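Local coordinates for protein bifunctional autolysin (Staphylococcus aureus subsp. aureus Mu50, PDB 6FXO) that hydrolyses peptidoglycan as a bifunctional autolysin, probably cleaving its glycan strands through a glycoside hydrolase family 73 N-acetylglucosaminidase domain, at residues L60-L65 with K222-Y227; V107-H112 with K181-S186. All coordinates share one frame; numbering follows the deposited sequence.

Interaction 1 of 2, residues L60-L65 with K222-Y227; sequences LKYQFL and KIIKGY
Leu60 O, just ahead of the Tyr62 that packs on Ile224 and Lys225, is gripped twice by Gln63, whose backbone N (3.2 Å) and side-chain NE2 (3.0 Å) approach from opposite faces of the carbonyl plane. The NE2 bond is nearly straight (166°), and Leu60 O lies almost in the plane of the Gln63 amide; NE2 also bonds Asn218, tying this 3-10 turn to helix 216-231. Tyr62 leaves its backbone toward that helix. Over one ring face lies the aliphatic start of Lys225, CB 3.9 Å from Tyr62 CD1, with the two side chains crossing at about a right angle. With CG anti to the backbone N (chi1 -178°), Lys225 extends CG along the same ring, 3.9 Å from Tyr62 CE1, before the chain leads its ammonium away. Ile224 CG2 meets the ring obliquely, 4.0 Å from Tyr62 CD2, while Leu65 CD2 reaches this methyl more loosely at 4.4 Å. At the far end of the ring, Tyr62 OH bonds the backbone N of Gly235, which helps fix the ring's position. The turn, between helices 51-56 and 75-82, thus packs on helix 216-231, while Phe238 of strand 237-242 meets Tyr62 edge-to-face and Ile224 also touches helix 106-116.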
ATOM      1  N   LEU A  60      11.161  -6.915  -5.404  1.00 32.10           N
ATOM      2  CA  LEU A  60      11.578  -5.773  -4.571  1.00 34.74           C
ATOM      3  C   LEU A  60      11.431  -4.360  -5.225  1.00 33.63           C
ATOM      4  O   LEU A  60      11.120  -3.435  -4.495  1.00 34.59           O
ATOM      5  CB  LEU A  60      13.007  -5.917  -3.956  1.00 38.02           C
ATOM      6  CG  LEU A  60      13.463  -7.229  -3.216  1.00 43.06           C
ATOM      7  CD1 LEU A  60      14.790  -6.961  -2.525  1.00 35.01           C
ATOM      8  CD2 LEU A  60      12.542  -7.698  -2.137  1.00 28.44           C
ATOM      9  N   LYS A  61      11.588  -4.202  -6.570  1.00 29.15           N
ATOM     10  CA  LYS A  61      11.430  -2.849  -7.099  1.00 29.61           C
ATOM     11  C   LYS A  61      10.006  -2.286  -6.898  1.00 24.67           C
ATOM     12  O   LYS A  61       9.830  -1.111  -7.047  1.00 21.55           O
ATOM     13  CB  LYS A  61      11.842  -2.697  -8.590  1.00 32.63           C
ATOM     14  CG  LYS A  61      11.167  -3.658  -9.609  1.00 41.88           C
ATOM     15  CD  LYS A  61      11.824  -3.537 -11.027  1.00 54.28           C
ATOM     16  CE  LYS A  61      11.163  -4.367 -12.127  1.00 80.90           C
ATOM     17  NZ  LYS A  61      11.836  -4.264 -13.478  1.00 81.37           N
ATOM     18  N   TYR A  62       9.000  -3.128  -6.511  1.00 21.58           N
ATOM     19  CA  TYR A  62       7.686  -2.556  -6.344  1.00 21.86           C
ATOM     20  C   TYR A  62       7.540  -1.545  -5.239  1.00 26.03           C
ATOM     21  O   TYR A  62       6.515  -0.872  -5.207  1.00 24.11           O
ATOM     22  CB  TYR A  62       6.517  -3.599  -6.549  1.00 28.07           C
ATOM     23  CG  TYR A  62       6.250  -3.955  -8.014  1.00 22.14           C
ATOM     24  CD1 TYR A  62       7.128  -4.766  -8.723  1.00 23.94           C
ATOM     25  CD2 TYR A  62       5.165  -3.416  -8.708  1.00 31.10           C
ATOM     26  CE1 TYR A  62       6.952  -5.021 -10.072  1.00 21.23           C
ATOM     27  CE2 TYR A  62       4.957  -3.681 -10.095  1.00 18.99           C
ATOM     28  CZ  TYR A  62       5.846  -4.478 -10.744  1.00 19.51           C
ATOM     29  OH  TYR A  62       5.587  -4.828 -12.050  1.00 33.90           O
ATOM     30  N   GLN A  63       8.579  -1.432  -4.313  1.00 29.52           N
ATOM     31  CA  GLN A  63       8.520  -0.473  -3.228  1.00 36.41           C
ATOM     32  C   GLN A  63       8.704   0.928  -3.805  1.00 34.40           C
ATOM     33  O   GLN A  63       8.435   1.905  -3.132  1.00 32.83           O
ATOM     34  CB  GLN A  63       9.533  -0.756  -2.094  1.00 33.42           C
ATOM     35  CG  GLN A  63      11.022  -0.686  -2.414  1.00 26.01           C
ATOM     36  CD  GLN A  63      11.684  -1.487  -1.305  1.00 34.70           C
ATOM     37  OE1 GLN A  63      11.879  -0.960  -0.134  1.00 19.32           O
ATOM     38  NE2 GLN A  63      12.018  -2.810  -1.663  1.00 16.29           N
ATOM     39  N   PHE A  64       9.247   0.985  -4.993  1.00 35.92           N
ATOM     40  CA  PHE A  64       9.466   2.254  -5.710  1.00 37.24           C
ATOM     41  C   PHE A  64       8.313   2.572  -6.692  1.00 37.69           C
ATOM     42  O   PHE A  64       8.356   3.592  -7.376  1.00 37.77           O
ATOM     43  CB  PHE A  64      10.799   2.339  -6.380  1.00 32.49           C
ATOM     44  CG  PHE A  64      11.964   1.865  -5.557  1.00 33.49           C
ATOM     45  CD1 PHE A  64      12.359   2.549  -4.372  1.00 23.72           C
ATOM     46  CD2 PHE A  64      12.658   0.727  -5.919  1.00 36.23           C
ATOM     47  CE1 PHE A  64      13.373   2.069  -3.631  1.00 29.19           C
ATOM     48  CE2 PHE A  64      13.701   0.260  -5.138  1.00 51.13           C
ATOM     49  CZ  PHE A  64      14.055   0.929  -3.999  1.00 39.91           C
ATOM     50  N   LEU A  65       7.322   1.666  -6.804  1.00 29.48           N
ATOM     51  CA  LEU A  65       6.217   1.950  -7.711  1.00 27.96           C
ATOM     52  C   LEU A  65       5.418   3.191  -7.142  1.00 26.46           C
ATOM     53  O   LEU A  65       5.143   3.219  -5.950  1.00 28.02           O
ATOM     54  CB  LEU A  65       5.234   0.731  -7.818  1.00 24.23           C
ATOM     55  CG  LEU A  65       3.944   0.895  -8.622  1.00 23.57           C
ATOM     56  CD1 LEU A  65       4.226   0.700 -10.195  1.00 14.66           C
ATOM     57  CD2 LEU A  65       2.780   0.006  -8.077  1.00 15.06           C
ATOM     58  N   LYS A 222       6.388  -7.334  -2.029  1.00 27.50           N
ATOM     59  CA  LYS A 222       6.116  -8.725  -2.442  1.00 30.10           C
ATOM     60  C   LYS A 222       4.639  -8.942  -2.714  1.00 32.04           C
ATOM     61  O   LYS A 222       4.247  -9.500  -3.758  1.00 32.00           O
ATOM     62  CB  LYS A 222       6.613  -9.787  -1.376  1.00 35.44           C
ATOM     63  CG  LYS A 222       8.136 -10.164  -1.443  1.00 43.56           C
ATOM     64  CD  LYS A 222       8.756 -10.784  -0.109  1.00 58.56           C
ATOM     65  CE  LYS A 222      10.267 -11.115  -0.158  1.00 69.56           C
ATOM     66  NZ  LYS A 222      10.873 -11.705   1.121  1.00 60.10           N
ATOM     67  N   ILE A 223       3.800  -8.488  -1.798  1.00 32.21           N
ATOM     68  CA  ILE A 223       2.384  -8.659  -1.979  1.00 28.34           C
ATOM     69  C   ILE A 223       1.833  -7.874  -3.159  1.00 29.01           C
ATOM     70  O   ILE A 223       0.839  -8.309  -3.748  1.00 36.52           O
ATOM     71  CB  ILE A 223       1.734  -8.138  -0.689  1.00 30.13           C
ATOM     72  CG1 ILE A 223       2.185  -8.881   0.573  1.00 30.91           C
ATOM     73  CG2 ILE A 223       0.249  -8.129  -0.786  1.00 25.75           C
ATOM     74  CD1 ILE A 223       1.641  -7.997   1.760  1.00 23.40           C
ATOM     75  N   ILE A 224       2.414  -6.748  -3.489  1.00 28.52           N
ATOM     76  CA  ILE A 224       1.926  -5.919  -4.598  1.00 32.02           C
ATOM     77  C   ILE A 224       2.275  -6.502  -5.894  1.00 31.32           C
ATOM     78  O   ILE A 224       1.469  -6.513  -6.805  1.00 27.84           O
ATOM     79  CB  ILE A 224       2.428  -4.438  -4.532  1.00 30.54           C
ATOM     80  CG1 ILE A 224       1.729  -3.622  -3.455  1.00 27.54           C
ATOM     81  CG2 ILE A 224       2.327  -3.744  -5.911  1.00 28.64           C
ATOM     82  CD1 ILE A 224       2.570  -2.418  -3.172  1.00 38.07           C
ATOM     83  N   LYS A 225       3.482  -6.949  -5.988  1.00 25.59           N
ATOM     84  CA  LYS A 225       3.872  -7.527  -7.213  1.00 28.89           C
ATOM     85  C   LYS A 225       3.058  -8.791  -7.359  1.00 32.76           C
ATOM     86  O   LYS A 225       2.751  -9.155  -8.475  1.00 32.42           O
ATOM     87  CB  LYS A 225       5.362  -7.873  -7.205  1.00 36.58           C
ATOM     88  CG  LYS A 225       5.886  -8.469  -8.515  1.00 39.87           C
ATOM     89  CD  LYS A 225       6.349  -9.914  -8.335  1.00 66.38           C
ATOM     90  CE  LYS A 225       7.118 -10.484  -9.509  1.00 65.00           C
ATOM     91  NZ  LYS A 225       7.730 -11.808  -9.185  1.00 50.05           N
ATOM     92  N   GLY A 226       2.620  -9.411  -6.242  1.00 33.99           N
ATOM     93  CA  GLY A 226       1.842 -10.645  -6.395  1.00 33.52           C
ATOM     94  C   GLY A 226       0.500 -10.329  -7.021  1.00 34.00           C
ATOM     95  O   GLY A 226       0.028 -11.066  -7.891  1.00 39.63           O
ATOM     96  N   TYR A 227      -0.081  -9.237  -6.632  1.00 26.98           N
ATOM     97  CA  TYR A 227      -1.331  -8.911  -7.218  1.00 26.25           C
ATOM     98  C   TYR A 227      -1.120  -8.528  -8.684  1.00 28.28           C
ATOM     99  O   TYR A 227      -1.956  -8.862  -9.489  1.00 32.30           O
ATOM    100  CB  TYR A 227      -2.032  -7.686  -6.529  1.00 26.11           C
ATOM    101  CG  TYR A 227      -2.498  -7.911  -5.136  1.00 30.30           C
ATOM    102  CD1 TYR A 227      -3.657  -8.634  -4.866  1.00 47.63           C
ATOM    103  CD2 TYR A 227      -1.754  -7.477  -4.053  1.00 31.13           C
ATOM    104  CE1 TYR A 227      -4.047  -8.922  -3.570  1.00 51.95           C
ATOM    105  CE2 TYR A 227      -2.136  -7.748  -2.756  1.00 30.19           C
ATOM    106  CZ  TYR A 227      -3.286  -8.469  -2.514  1.00 36.45           C
ATOM    107  OH  TYR A 227      -3.692  -8.722  -1.235  1.00 42.15           O
TER

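Interaction 2 of 2, residues V107-H112 with K181-S186; sequences VYLISH and KFIGNS
Ile183 sets its CG2 methyl against both Tyr108 and His112, 3.7 Å from Tyr108 CE2 and 4.0 Å from His112 CD2, meeting both rings obliquely. Its branch point is held from another quarter by Leu109, with Leu109 CD1 3.9 Å from Ile183 CB. CG2 stands anti to the backbone N of Ile183 (chi1 -45° for CG1), which sends this branch rather than CG1 at the two rings. The contact is made by van der Waals packing of carbon atoms and lets one isoleucine of the irregular loop after helix 172-180 dock on helix 106-116, both within the GH73 domain, a member of the lysozyme clan. The rings are themselves arranged by the helix: one turn on from Tyr108, His112 CE1 leans over the rim of the Tyr108 ring, 3.2 Å above its plane. A weak, bent bond (126°) from His112 ND1 to Tyr108 O, 2.8 Å long, adds to this pairing. Beside Ile183, Gly184 turns the loop with a positive phi (81°). Farther out, Phe147 touches both His112 and Ile183, Leu109 packs on Phe95 and Ala98 of helix 92-102, and Asn105 OD1 bonds the backbone N of Tyr108 near the helix start.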
ATOM      1  N   VAL A 107      -3.918  -0.882  -8.019  1.00 36.40           N
ATOM      2  CA  VAL A 107      -3.607  -2.078  -7.242  1.00 40.59           C
ATOM      3  C   VAL A 107      -3.501  -1.744  -5.735  1.00 35.29           C
ATOM      4  O   VAL A 107      -3.828  -2.574  -4.931  1.00 33.99           O
ATOM      5  CB  VAL A 107      -2.388  -2.884  -7.741  1.00 44.29           C
ATOM      6  CG1 VAL A 107      -2.491  -3.127  -9.243  1.00 50.38           C
ATOM      7  CG2 VAL A 107      -1.084  -2.185  -7.379  1.00 66.17           C
ATOM      8  N   TYR A 108      -3.071  -0.519  -5.397  1.00 31.42           N
ATOM      9  CA  TYR A 108      -2.946  -0.127  -4.032  1.00 36.79           C
ATOM     10  C   TYR A 108      -4.286  -0.042  -3.407  1.00 41.11           C
ATOM     11  O   TYR A 108      -4.435  -0.351  -2.209  1.00 39.14           O
ATOM     12  CB  TYR A 108      -2.211   1.213  -3.912  1.00 36.45           C
ATOM     13  CG  TYR A 108      -2.000   1.718  -2.495  1.00 44.34           C
ATOM     14  CD1 TYR A 108      -0.948   1.245  -1.714  1.00 43.21           C
ATOM     15  CD2 TYR A 108      -2.828   2.681  -1.953  1.00 44.76           C
ATOM     16  CE1 TYR A 108      -0.734   1.726  -0.442  1.00 38.12           C
ATOM     17  CE2 TYR A 108      -2.617   3.173  -0.669  1.00 60.52           C
ATOM     18  CZ  TYR A 108      -1.567   2.693   0.085  1.00 56.88           C
ATOM     19  OH  TYR A 108      -1.340   3.162   1.361  1.00 62.96           O
ATOM     20  N   LEU A 109      -5.279   0.376  -4.227  1.00 38.09           N
ATOM     21  CA  LEU A 109      -6.618   0.482  -3.677  1.00 34.61           C
ATOM     22  C   LEU A 109      -7.283  -0.880  -3.481  1.00 31.32           C
ATOM     23  O   LEU A 109      -7.938  -1.077  -2.458  1.00 27.84           O
ATOM     24  CB  LEU A 109      -7.476   1.323  -4.601  1.00 34.81           C
ATOM     25  CG  LEU A 109      -8.603   2.112  -4.017  1.00 40.24           C
ATOM     26  CD1 LEU A 109      -8.050   3.267  -3.216  1.00 49.04           C
ATOM     27  CD2 LEU A 109      -9.441   2.684  -5.193  1.00 43.38           C
ATOM     28  N   ILE A 110      -7.116  -1.822  -4.491  1.00 25.77           N
ATOM     29  CA  ILE A 110      -7.720  -3.069  -4.355  1.00 25.01           C
ATOM     30  C   ILE A 110      -7.055  -3.918  -3.236  1.00 31.00           C
ATOM     31  O   ILE A 110      -7.794  -4.476  -2.427  1.00 33.07           O
ATOM     32  CB  ILE A 110      -7.551  -3.773  -5.713  1.00 23.12           C
ATOM     33  CG1 ILE A 110      -8.429  -3.135  -6.779  1.00 22.67           C
ATOM     34  CG2 ILE A 110      -7.760  -5.362  -5.621  1.00 16.70           C
ATOM     35  CD1 ILE A 110      -8.002  -3.725  -8.148  1.00 20.83           C
ATOM     36  N   SER A 111      -5.694  -3.973  -3.167  1.00 27.96           N
ATOM     37  CA  SER A 111      -5.152  -4.778  -2.133  1.00 36.56           C
ATOM     38  C   SER A 111      -5.631  -4.237  -0.820  1.00 37.02           C
ATOM     39  O   SER A 111      -5.908  -5.020   0.068  1.00 37.67           O
ATOM     40  CB  SER A 111      -3.630  -4.859  -2.244  1.00 37.82           C
ATOM     41  OG  SER A 111      -3.054  -3.592  -2.109  1.00 27.29           O
ATOM     42  N   HIS A 112      -5.766  -2.932  -0.714  1.00 31.44           N
ATOM     43  CA  HIS A 112      -6.245  -2.428   0.551  1.00 32.82           C
ATOM     44  C   HIS A 112      -7.690  -2.943   0.753  1.00 35.53           C
ATOM     45  O   HIS A 112      -7.999  -3.338   1.844  1.00 31.68           O
ATOM     46  CB  HIS A 112      -6.292  -0.903   0.667  1.00 34.45           C
ATOM     47  CG  HIS A 112      -4.993  -0.383   1.152  1.00 33.52           C
ATOM     48  ND1 HIS A 112      -3.855  -0.663   0.486  1.00 50.52           N
ATOM     49  CD2 HIS A 112      -4.652   0.240   2.302  1.00 43.38           C
ATOM     50  CE1 HIS A 112      -2.811  -0.236   1.201  1.00 56.36           C
ATOM     51  NE2 HIS A 112      -3.267   0.315   2.305  1.00 43.13           N
ATOM     52  N   LYS A 181     -12.096   7.552  -0.852  1.00 56.59           N
ATOM     53  CA  LYS A 181     -11.437   8.812  -0.567  1.00 76.65           C
ATOM     54  C   LYS A 181     -10.498   8.706   0.608  1.00 75.47           C
ATOM     55  O   LYS A 181      -9.476   9.371   0.619  1.00 79.95           O
ATOM     56  CB  LYS A 181     -12.478   9.925  -0.325  1.00 93.84           C
ATOM     57  CG  LYS A 181     -12.914  10.113   1.124  1.00109.69           C
ATOM     58  N   PHE A 182     -10.823   7.840   1.561  1.00 61.85           N
ATOM     59  CA  PHE A 182     -10.014   7.644   2.751  1.00 51.06           C
ATOM     60  C   PHE A 182      -8.627   7.046   2.619  1.00 51.18           C
ATOM     61  O   PHE A 182      -7.771   7.297   3.469  1.00 51.54           O
ATOM     62  CB  PHE A 182     -10.819   6.902   3.814  1.00 53.42           C
ATOM     63  CG  PHE A 182     -11.818   7.810   4.489  1.00 56.57           C
ATOM     64  CD1 PHE A 182     -13.170   7.660   4.270  1.00 74.45           C
ATOM     65  CD2 PHE A 182     -11.394   8.817   5.340  1.00 68.09           C
ATOM     66  CE1 PHE A 182     -14.087   8.502   4.887  1.00 90.64           C
ATOM     67  CE2 PHE A 182     -12.311   9.657   5.953  1.00 72.13           C
ATOM     68  CZ  PHE A 182     -13.650   9.494   5.725  1.00 94.50           C
ATOM     69  N   ILE A 183      -8.409   6.271   1.560  1.00 54.87           N
ATOM     70  CA  ILE A 183      -7.115   5.627   1.320  1.00 48.64           C
ATOM     71  C   ILE A 183      -6.040   6.503   0.677  1.00 51.25           C
ATOM     72  O   ILE A 183      -6.246   7.117  -0.378  1.00 52.00           O
ATOM     73  CB  ILE A 183      -7.358   4.348   0.501  1.00 49.98           C
ATOM     74  CG1 ILE A 183      -8.558   3.578   1.085  1.00 46.18           C
ATOM     75  CG2 ILE A 183      -6.086   3.492   0.445  1.00 52.01           C
ATOM     76  CD1 ILE A 183      -8.532   3.355   2.616  1.00 37.80           C
ATOM     77  N   GLY A 184      -4.878   6.520   1.325  1.00 56.03           N
ATOM     78  CA  GLY A 184      -3.743   7.293   0.869  1.00 67.66           C
ATOM     79  C   GLY A 184      -3.723   8.771   1.213  1.00 78.56           C
ATOM     80  O   GLY A 184      -2.796   9.446   0.783  1.00 83.81           O
ATOM     81  N   ASN A 185      -4.699   9.313   1.990  1.00 80.28           N
ATOM     82  CA  ASN A 185      -4.594  10.751   2.263  1.00 84.06           C
ATOM     83  C   ASN A 185      -3.432  11.020   3.155  1.00 82.37           C
ATOM     84  O   ASN A 185      -2.594  11.879   2.890  1.00 79.79           O
ATOM     85  CB  ASN A 185      -5.819  11.299   2.976  1.00 86.78           C
ATOM     86  CG  ASN A 185      -7.067  11.317   2.169  1.00 99.34           C
ATOM     87  OD1 ASN A 185      -7.297  12.249   1.393  1.00115.63           O
ATOM     88  ND2 ASN A 185      -7.942  10.347   2.321  1.00 92.43           N
ATOM     89  N   SER A 186      -3.398  10.253   4.226  1.00 72.44           N
ATOM     90  CA  SER A 186      -2.364  10.339   5.234  1.00 70.67           C
ATOM     91  C   SER A 186      -0.984   9.923   4.822  1.00 67.81           C
ATOM     92  O   SER A 186      -0.015  10.342   5.457  1.00 56.16           O
ATOM     93  CB  SER A 186      -2.776   9.584   6.497  1.00 71.65           C
ATOM     94  OG  SER A 186      -2.849  10.474   7.599  1.00 79.17           O
TER

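Helix 106-116 joins the two contacts, whose centres lie about 15 Å apart. It carries one side of interaction 2 and also packs against helix 216-231, which carries the 222-227 side of interaction 1. Ile224 CG2, already against Tyr62, reaches Val107 CG2 at 4.0 Å; one helical turn on, Tyr227 also packs on Ser111. Helix 106-116 thus meets helix 216-231 through Val107 and Ser111, and the 181-186 loop through Tyr108, Leu109 and His112. Interaction 1 is buried, whereas interaction 2 is only partly buried. Along the chain, both segments of interaction 2 fall between those of interaction 1; they and segment 222-227 lie within the glucosaminidase family region.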